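PDB 3DTY: oxidoreductase, Gfo/Idh/MocA family from Pseudomonas syringae pv. tomato, which probably works as a nucleotide-dependent oxidoreductase, pairing an NAD-binding Rossmann fold with a C-terminal alpha/beta domain, and binds magnesium. Local coordinates for residues 269-282 against 285-298. Sequence-based numbering, arbitrary orientation.
Sequences MHGQKIRVIGSRAS and WWDERPNQLSFEVQ
Three antiparallel strands of the C-terminal alpha/beta domain, joined as two successive hairpins, meet here: 281-286 pairs with 272-278 through Ile274 and Trp285, and with 292-297 through Ser282 and Glu296. Where the chain turns after Trp286, two carboxylates tie it to residues 270-272. The ring of His270 presents ND1 to Asp287 OD2 at 2.6 Å, on the syn side of the carboxylate, while Gln272 N reaches Asp287 OD1 from above that plane. Glu288 OE2 is gripped from opposite faces of its plane, by Gly271 N at 2.8 Å and by Trp286 NE1 at 2.7 Å. Lys273, its chain extended beyond CG, runs alongside the indole of Trp286; CE sits 3.6 Å from the centroid of the five-membered ring, a CH-pi contact, and NZ adds a cation-pi interaction, while Glu288 CB lies against the opposite face. Farther along, Arg275 stretches across Ser282, with CG anti to its own backbone N (chi1 179°), to grip Glu296 end-on: NH2 meets OE1 at 2.9 Å and NH1 meets OE2 at 3.1 Å. Ser294 OG also donates to OE2, and Glu284 is a second acidic partner of Arg275. Strand 166-174 continues the sheet beyond 272-278, and 302-306 borders 292-297; helix 203-218 packs on Gln272 and Ile274, helix 149-159 on Trp285 and Phe295.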
HETATM    1  N   MSE A 269       9.560   1.244  11.626  1.00  8.70           N
HETATM    2  CA  MSE A 269       9.983  -0.067  12.115  1.00  9.96           C
HETATM    3  C   MSE A 269      11.358  -0.513  11.607  1.00 11.26           C
HETATM    4  O   MSE A 269      11.972  -1.430  12.165  1.00 13.10           O
HETATM    5  CB  MSE A 269       8.946  -1.115  11.711  1.00 11.40           C
HETATM    6  CG  MSE A 269       7.575  -0.908  12.317  1.00 13.98           C
HETATM    7 SE   MSE A 269       7.593  -1.441  14.150  1.00 19.50          SE
HETATM    8  CE  MSE A 269       8.284  -3.240  13.922  1.00 13.72           C
ATOM      9  N   HIS A 270      11.826   0.114  10.534  1.00 10.44           N
ATOM     10  CA  HIS A 270      13.121  -0.217   9.945  1.00  8.88           C
ATOM     11  C   HIS A 270      13.417   0.850   8.901  1.00  8.06           C
ATOM     12  O   HIS A 270      14.401   1.576   8.996  1.00  7.67           O
ATOM     13  CB  HIS A 270      13.084  -1.603   9.281  1.00  9.42           C
ATOM     14  CG  HIS A 270      14.090  -2.563   9.835  1.00 11.14           C
ATOM     15  ND1 HIS A 270      14.972  -3.263   9.041  1.00 10.11           N
ATOM     16  CD2 HIS A 270      14.359  -2.936  11.110  1.00 12.54           C
ATOM     17  CE1 HIS A 270      15.741  -4.024   9.799  1.00 13.48           C
ATOM     18  NE2 HIS A 270      15.391  -3.844  11.060  1.00 11.75           N
ATOM     19  N   GLY A 271      12.550   0.939   7.903  1.00  7.51           N
ATOM     20  CA  GLY A 271      12.724   1.944   6.873  1.00  6.68           C
ATOM     21  C   GLY A 271      13.993   1.905   6.036  1.00  8.25           C
ATOM     22  O   GLY A 271      14.575   2.952   5.753  1.00 10.11           O
ATOM     23  N   GLN A 272      14.450   0.720   5.644  1.00  8.31           N
ATOM     24  CA  GLN A 272      15.617   0.667   4.778  1.00  8.48           C
ATOM     25  C   GLN A 272      15.074   0.607   3.353  1.00  8.42           C
ATOM     26  O   GLN A 272      14.331  -0.310   2.990  1.00  8.31           O
ATOM     27  CB  GLN A 272      16.499  -0.555   5.048  1.00  8.60           C
ATOM     28  CG  GLN A 272      17.635  -0.681   4.021  1.00  7.45           C
ATOM     29  CD  GLN A 272      18.603  -1.819   4.309  1.00  6.99           C
ATOM     30  OE1 GLN A 272      18.257  -2.794   4.967  1.00  9.66           O
ATOM     31  NE2 GLN A 272      19.816  -1.703   3.795  1.00  4.56           N
ATOM     32  N   LYS A 273      15.423   1.606   2.557  1.00  9.15           N
ATOM     33  CA  LYS A 273      14.969   1.660   1.180  1.00  9.02           C
ATOM     34  C   LYS A 273      16.052   2.187   0.270  1.00  9.74           C
ATOM     35  O   LYS A 273      16.952   2.911   0.695  1.00 10.26           O
ATOM     36  CB  LYS A 273      13.761   2.587   1.040  1.00 10.55           C
ATOM     37  CG  LYS A 273      12.561   2.239   1.897  1.00 13.16           C
ATOM     38  CD  LYS A 273      11.466   3.280   1.690  1.00 15.41           C
ATOM     39  CE  LYS A 273      10.321   3.075   2.665  1.00 16.35           C
ATOM     40  NZ  LYS A 273       9.198   4.016   2.409  1.00 19.24           N
ATOM     41  N   ILE A 274      15.953   1.819  -0.997  1.00  8.94           N
ATOM     42  CA  ILE A 274      16.894   2.303  -1.988  1.00  9.91           C
ATOM     43  C   ILE A 274      16.121   2.499  -3.279  1.00  9.63           C
ATOM     44  O   ILE A 274      15.363   1.624  -3.704  1.00  9.91           O
ATOM     45  CB  ILE A 274      18.084   1.330  -2.208  1.00 11.20           C
ATOM     46  CG1 ILE A 274      19.050   1.934  -3.237  1.00 12.61           C
ATOM     47  CG2 ILE A 274      17.584  -0.036  -2.656  1.00 12.48           C
ATOM     48  CD1 ILE A 274      20.464   1.390  -3.152  1.00 14.46           C
ATOM     49  N   ARG A 275      16.275   3.676  -3.866  1.00  7.32           N
ATOM     50  CA  ARG A 275      15.615   3.994  -5.116  1.00  7.62           C
ATOM     51  C   ARG A 275      16.705   4.436  -6.082  1.00  7.60           C
ATOM     52  O   ARG A 275      17.489   5.338  -5.770  1.00  8.19           O
ATOM     53  CB  ARG A 275      14.597   5.126  -4.923  1.00  6.31           C
ATOM     54  CG  ARG A 275      13.865   5.534  -6.202  1.00  7.43           C
ATOM     55  CD  ARG A 275      12.928   6.704  -5.961  1.00  7.46           C
ATOM     56  NE  ARG A 275      12.192   7.109  -7.158  1.00  7.64           N
ATOM     57  CZ  ARG A 275      11.181   6.424  -7.691  1.00  8.12           C
ATOM     58  NH1 ARG A 275      10.771   5.286  -7.138  1.00  8.79           N
ATOM     59  NH2 ARG A 275      10.571   6.880  -8.776  1.00  8.24           N
ATOM     60  N   VAL A 276      16.772   3.786  -7.239  1.00  6.32           N
ATOM     61  CA  VAL A 276      17.763   4.150  -8.245  1.00  6.98           C
ATOM     62  C   VAL A 276      16.996   4.815  -9.383  1.00  7.43           C
ATOM     63  O   VAL A 276      16.124   4.198 -10.008  1.00  8.73           O
ATOM     64  CB  VAL A 276      18.529   2.914  -8.771  1.00  6.20           C
ATOM     65  CG1 VAL A 276      19.561   3.341  -9.816  1.00  6.56           C
ATOM     66  CG2 VAL A 276      19.204   2.195  -7.617  1.00  7.85           C
ATOM     67  N   ILE A 277      17.330   6.076  -9.635  1.00  7.46           N
ATOM     68  CA  ILE A 277      16.672   6.886 -10.659  1.00  6.60           C
ATOM     69  C   ILE A 277      17.509   7.093 -11.920  1.00  6.98           C
ATOM     70  O   ILE A 277      18.587   7.689 -11.874  1.00  7.38           O
ATOM     71  CB  ILE A 277      16.312   8.274 -10.081  1.00  7.75           C
ATOM     72  CG1 ILE A 277      15.490   8.095  -8.802  1.00  7.03           C
ATOM     73  CG2 ILE A 277      15.539   9.091 -11.107  1.00  6.28           C
ATOM     74  CD1 ILE A 277      15.177   9.389  -8.078  1.00  9.42           C
ATOM     75  N   GLY A 278      17.002   6.599 -13.046  1.00  8.18           N
ATOM     76  CA  GLY A 278      17.710   6.752 -14.310  1.00  6.99           C
ATOM     77  C   GLY A 278      16.939   7.648 -15.267  1.00  7.20           C
ATOM     78  O   GLY A 278      15.829   8.079 -14.961  1.00  7.97           O
ATOM     79  N   SER A 279      17.523   7.924 -16.427  1.00  7.18           N
ATOM     80  CA  SER A 279      16.893   8.780 -17.426  1.00  7.63           C
ATOM     81  C   SER A 279      15.604   8.197 -17.997  1.00  8.92           C
ATOM     82  O   SER A 279      14.751   8.936 -18.476  1.00 10.07           O
ATOM     83  CB  SER A 279      17.876   9.046 -18.575  1.00  7.28           C
ATOM     84  OG  SER A 279      18.370   7.829 -19.121  1.00  6.58           O
ATOM     85  N   ARG A 280      15.463   6.875 -17.940  1.00  9.58           N
ATOM     86  CA  ARG A 280      14.288   6.204 -18.491  1.00  9.52           C
ATOM     87  C   ARG A 280      13.305   5.660 -17.458  1.00  9.33           C
ATOM     88  O   ARG A 280      12.096   5.649 -17.679  1.00 10.92           O
ATOM     89  CB  ARG A 280      14.735   5.058 -19.412  1.00 11.97           C
ATOM     90  CG  ARG A 280      13.616   4.110 -19.838  1.00 14.34           C
ATOM     91  CD  ARG A 280      14.099   3.074 -20.856  1.00 17.95           C
ATOM     92  NE  ARG A 280      13.018   2.217 -21.343  1.00 18.30           N
ATOM     93  CZ  ARG A 280      12.603   1.109 -20.732  1.00 18.90           C
ATOM     94  NH1 ARG A 280      13.181   0.720 -19.603  1.00 15.38           N
ATOM     95  NH2 ARG A 280      11.618   0.385 -21.254  1.00 16.32           N
ATOM     96  N   ALA A 281      13.823   5.205 -16.326  1.00  9.53           N
ATOM     97  CA  ALA A 281      12.965   4.630 -15.310  1.00  8.25           C
ATOM     98  C   ALA A 281      13.659   4.568 -13.968  1.00  8.94           C
ATOM     99  O   ALA A 281      14.860   4.818 -13.855  1.00 10.03           O
ATOM    100  CB  ALA A 281      12.554   3.237 -15.728  1.00  7.91           C
ATOM    101  N   SER A 282      12.880   4.218 -12.955  1.00  7.45           N
ATOM    102  CA  SER A 282      13.383   4.088 -11.601  1.00  7.90           C
ATOM    103  C   SER A 282      13.006   2.714 -11.068  1.00  8.32           C
ATOM    104  O   SER A 282      12.101   2.056 -11.602  1.00  9.87           O
ATOM    105  CB  SER A 282      12.743   5.136 -10.681  1.00  8.12           C
ATOM    106  OG  SER A 282      13.112   6.450 -11.018  1.00  8.35           O
ATOM    107  N   TRP A 285      13.348  -0.563  -3.722  1.00  6.18           N
ATOM    108  CA  TRP A 285      13.195  -1.730  -2.864  1.00  5.97           C
ATOM    109  C   TRP A 285      13.186  -1.270  -1.402  1.00  7.34           C
ATOM    110  O   TRP A 285      13.907  -0.334  -1.032  1.00  8.13           O
ATOM    111  CB  TRP A 285      14.359  -2.694  -3.127  1.00  5.84           C
ATOM    112  CG  TRP A 285      14.289  -3.990  -2.386  1.00  5.02           C
ATOM    113  CD1 TRP A 285      13.640  -5.133  -2.777  1.00  5.10           C
ATOM    114  CD2 TRP A 285      14.925  -4.296  -1.139  1.00  4.97           C
ATOM    115  NE1 TRP A 285      13.845  -6.131  -1.851  1.00  6.15           N
ATOM    116  CE2 TRP A 285      14.629  -5.642  -0.836  1.00  4.22           C
ATOM    117  CE3 TRP A 285      15.719  -3.559  -0.245  1.00  6.49           C
ATOM    118  CZ2 TRP A 285      15.101  -6.270   0.323  1.00  7.39           C
ATOM    119  CZ3 TRP A 285      16.190  -4.182   0.908  1.00  8.18           C
ATOM    120  CH2 TRP A 285      15.880  -5.522   1.181  1.00  9.71           C
ATOM    121  N   TRP A 286      12.367  -1.935  -0.586  1.00  6.95           N
ATOM    122  CA  TRP A 286      12.212  -1.628   0.836  1.00  5.61           C
ATOM    123  C   TRP A 286      12.361  -2.934   1.624  1.00  6.58           C
ATOM    124  O   TRP A 286      11.615  -3.898   1.400  1.00  8.33           O
ATOM    125  CB  TRP A 286      10.831  -0.989   1.036  1.00  6.16           C
ATOM    126  CG  TRP A 286      10.386  -0.704   2.450  1.00  6.79           C
ATOM    127  CD1 TRP A 286      11.170  -0.498   3.551  1.00  5.57           C
ATOM    128  CD2 TRP A 286       9.033  -0.532   2.884  1.00  8.40           C
ATOM    129  NE1 TRP A 286      10.384  -0.203   4.645  1.00  6.55           N
ATOM    130  CE2 TRP A 286       9.069  -0.218   4.262  1.00  7.69           C
ATOM    131  CE3 TRP A 286       7.790  -0.609   2.238  1.00  8.18           C
ATOM    132  CZ2 TRP A 286       7.908   0.014   5.009  1.00  6.88           C
ATOM    133  CZ3 TRP A 286       6.634  -0.380   2.982  1.00  6.99           C
ATOM    134  CH2 TRP A 286       6.706  -0.070   4.355  1.00  5.29           C
ATOM    135  N   ASP A 287      13.313  -2.964   2.558  1.00  6.07           N
ATOM    136  CA  ASP A 287      13.577  -4.183   3.317  1.00  4.47           C
ATOM    137  C   ASP A 287      12.408  -4.796   4.092  1.00  5.35           C
ATOM    138  O   ASP A 287      12.437  -5.987   4.403  1.00  6.85           O
ATOM    139  CB  ASP A 287      14.800  -3.990   4.234  1.00  5.36           C
ATOM    140  CG  ASP A 287      14.501  -3.179   5.481  1.00  6.94           C
ATOM    141  OD1 ASP A 287      13.587  -2.331   5.454  1.00  5.67           O
ATOM    142  OD2 ASP A 287      15.219  -3.388   6.491  1.00  7.29           O
ATOM    143  N   GLU A 288      11.379  -4.005   4.383  1.00  5.39           N
ATOM    144  CA  GLU A 288      10.223  -4.525   5.110  1.00  5.39           C
ATOM    145  C   GLU A 288       9.275  -5.265   4.164  1.00  5.65           C
ATOM    146  O   GLU A 288       8.344  -5.949   4.610  1.00  7.29           O
ATOM    147  CB  GLU A 288       9.486  -3.384   5.824  1.00  5.19           C
ATOM    148  CG  GLU A 288      10.323  -2.687   6.884  1.00  5.63           C
ATOM    149  CD  GLU A 288       9.609  -1.499   7.516  1.00  7.93           C
ATOM    150  OE1 GLU A 288       8.556  -1.701   8.152  1.00  9.06           O
ATOM    151  OE2 GLU A 288      10.103  -0.362   7.373  1.00  9.38           O
ATOM    152  N   ARG A 289       9.520  -5.115   2.860  1.00  3.93           N
ATOM    153  CA  ARG A 289       8.737  -5.761   1.802  1.00  2.53           C
ATOM    154  C   ARG A 289       9.795  -6.275   0.815  1.00  5.74           C
ATOM    155  O   ARG A 289       9.783  -5.926  -0.371  1.00  8.11           O
ATOM    156  CB  ARG A 289       7.841  -4.725   1.106  1.00  4.72           C
ATOM    157  CG  ARG A 289       6.886  -3.970   2.030  1.00  7.63           C
ATOM    158  CD  ARG A 289       5.680  -4.818   2.455  1.00  6.51           C
ATOM    159  NE  ARG A 289       4.727  -4.021   3.228  1.00  7.88           N
ATOM    160  CZ  ARG A 289       4.933  -3.616   4.478  1.00  8.84           C
ATOM    161  NH1 ARG A 289       6.055  -3.942   5.110  1.00  9.25           N
ATOM    162  NH2 ARG A 289       4.030  -2.860   5.089  1.00  6.84           N
ATOM    163  N   PRO A 290      10.707  -7.139   1.291  1.00  5.78           N
ATOM    164  CA  PRO A 290      11.802  -7.710   0.502  1.00  6.90           C
ATOM    165  C   PRO A 290      11.454  -8.502  -0.747  1.00  7.12           C
ATOM    166  O   PRO A 290      12.291  -8.646  -1.627  1.00  7.10           O
ATOM    167  CB  PRO A 290      12.534  -8.567   1.525  1.00  6.62           C
ATOM    168  CG  PRO A 290      11.369  -9.153   2.298  1.00  9.72           C
ATOM    169  CD  PRO A 290      10.515  -7.914   2.531  1.00  8.35           C
ATOM    170  N   ASN A 291      10.226  -9.002  -0.827  1.00  7.15           N
ATOM    171  CA  ASN A 291       9.802  -9.824  -1.956  1.00  5.86           C
ATOM    172  C   ASN A 291       9.199  -9.067  -3.142  1.00  5.22           C
ATOM    173  O   ASN A 291       8.785  -9.672  -4.134  1.00  5.04           O
ATOM    174  CB  ASN A 291       8.839 -10.895  -1.447  1.00  6.44           C
ATOM    175  CG  ASN A 291       9.457 -11.742  -0.336  1.00  8.87           C
ATOM    176  OD1 ASN A 291       8.850 -11.957   0.722  1.00 10.58           O
ATOM    177  ND2 ASN A 291      10.672 -12.221  -0.572  1.00  6.90           N
ATOM    178  N   GLN A 292       9.149  -7.745  -3.040  1.00  6.05           N
ATOM    179  CA  GLN A 292       8.645  -6.941  -4.140  1.00  7.40           C
ATOM    180  C   GLN A 292       9.706  -5.926  -4.524  1.00  6.12           C
ATOM    181  O   GLN A 292      10.537  -5.533  -3.709  1.00  6.92           O
ATOM    182  CB  GLN A 292       7.344  -6.212  -3.785  1.00  7.15           C
ATOM    183  CG  GLN A 292       6.112  -7.109  -3.676  1.00  7.33           C
ATOM    184  CD  GLN A 292       6.040  -7.835  -2.348  1.00  7.90           C
ATOM    185  OE1 GLN A 292       6.040  -7.209  -1.282  1.00  8.65           O
ATOM    186  NE2 GLN A 292       5.977  -9.158  -2.402  1.00  7.12           N
ATOM    187  N   LEU A 293       9.666  -5.528  -5.783  1.00  7.05           N
ATOM    188  CA  LEU A 293      10.595  -4.562  -6.333  1.00  7.35           C
ATOM    189  C   LEU A 293       9.778  -3.672  -7.262  1.00  7.55           C
ATOM    190  O   LEU A 293       9.149  -4.170  -8.197  1.00  7.43           O
ATOM    191  CB  LEU A 293      11.679  -5.293  -7.128  1.00  7.58           C
ATOM    192  CG  LEU A 293      12.678  -4.444  -7.911  1.00  8.18           C
ATOM    193  CD1 LEU A 293      13.571  -3.674  -6.947  1.00  5.64           C
ATOM    194  CD2 LEU A 293      13.503  -5.349  -8.814  1.00  8.05           C
ATOM    195  N   SER A 294       9.763  -2.370  -6.995  1.00  6.23           N
ATOM    196  CA  SER A 294       9.017  -1.443  -7.845  1.00  7.53           C
ATOM    197  C   SER A 294       9.844  -1.050  -9.070  1.00  9.37           C
ATOM    198  O   SER A 294      11.029  -0.746  -8.953  1.00 10.34           O
ATOM    199  CB  SER A 294       8.635  -0.182  -7.070  1.00  9.01           C
ATOM    200  OG  SER A 294       7.981   0.751  -7.922  1.00 12.18           O
ATOM    201  N   PHE A 295       9.214  -1.067 -10.243  1.00 10.07           N
ATOM    202  CA  PHE A 295       9.879  -0.711 -11.497  1.00 10.54           C
ATOM    203  C   PHE A 295       8.995   0.330 -12.172  1.00 10.51           C
ATOM    204  O   PHE A 295       7.892   0.024 -12.622  1.00 11.34           O
ATOM    205  CB  PHE A 295      10.035  -1.959 -12.369  1.00 11.68           C
ATOM    206  CG  PHE A 295      10.708  -1.711 -13.694  1.00 14.10           C
ATOM    207  CD1 PHE A 295      11.882  -0.960 -13.768  1.00 14.20           C
ATOM    208  CD2 PHE A 295      10.181  -2.256 -14.867  1.00 14.67           C
ATOM    209  CE1 PHE A 295      12.526  -0.754 -14.988  1.00 15.25           C
ATOM    210  CE2 PHE A 295      10.817  -2.057 -16.098  1.00 15.62           C
ATOM    211  CZ  PHE A 295      11.993  -1.305 -16.159  1.00 14.37           C
ATOM    212  N   GLU A 296       9.484   1.561 -12.240  1.00  9.32           N
ATOM    213  CA  GLU A 296       8.697   2.655 -12.787  1.00 10.28           C
ATOM    214  C   GLU A 296       9.265   3.344 -14.024  1.00  9.45           C
ATOM    215  O   GLU A 296      10.055   4.281 -13.914  1.00  8.97           O
ATOM    216  CB  GLU A 296       8.485   3.697 -11.690  1.00 13.30           C
ATOM    217  CG  GLU A 296       7.863   3.149 -10.409  1.00 17.28           C
ATOM    218  CD  GLU A 296       8.216   3.991  -9.186  1.00 19.51           C
ATOM    219  OE1 GLU A 296       8.209   5.233  -9.292  1.00 18.55           O
ATOM    220  OE2 GLU A 296       8.496   3.405  -8.116  1.00 23.91           O
ATOM    221  N   VAL A 297       8.842   2.884 -15.197  1.00  9.71           N
ATOM    222  CA  VAL A 297       9.287   3.468 -16.451  1.00  8.10           C
ATOM    223  C   VAL A 297       8.474   4.736 -16.688  1.00  9.52           C
ATOM    224  O   VAL A 297       7.245   4.687 -16.773  1.00 10.24           O
ATOM    225  CB  VAL A 297       9.056   2.509 -17.635  1.00  8.06           C
ATOM    226  CG1 VAL A 297       9.515   3.174 -18.935  1.00  8.23           C
ATOM    227  CG2 VAL A 297       9.798   1.203 -17.403  1.00  7.97           C
ATOM    228  N   GLN A 298       9.155   5.870 -16.790  1.00  9.38           N
ATOM    229  CA  GLN A 298       8.465   7.128 -17.015  1.00  9.31           C
ATOM    230  C   GLN A 298       7.597   7.046 -18.269  1.00 10.21           C
ATOM    231  O   GLN A 298       8.063   6.648 -19.335  1.00 10.10           O
ATOM    232  CB  GLN A 298       9.473   8.267 -17.155  1.00 11.08           C
ATOM    233  CG  GLN A 298       8.836   9.641 -17.366  1.00  9.33           C
ATOM    234  CD  GLN A 298       7.880  10.011 -16.254  1.00  9.39           C
ATOM    235  OE1 GLN A 298       8.173   9.809 -15.080  1.00  9.07           O
ATOM    236  NE2 GLN A 298       6.729  10.563 -16.617  1.00  8.64           N
TER
HETATM  237  O   HOH W   1       7.744   0.994   9.259  1.00 23.77           O
HETATM  238  O   HOH W   2      10.696   6.380 -19.968  1.00 12.91           O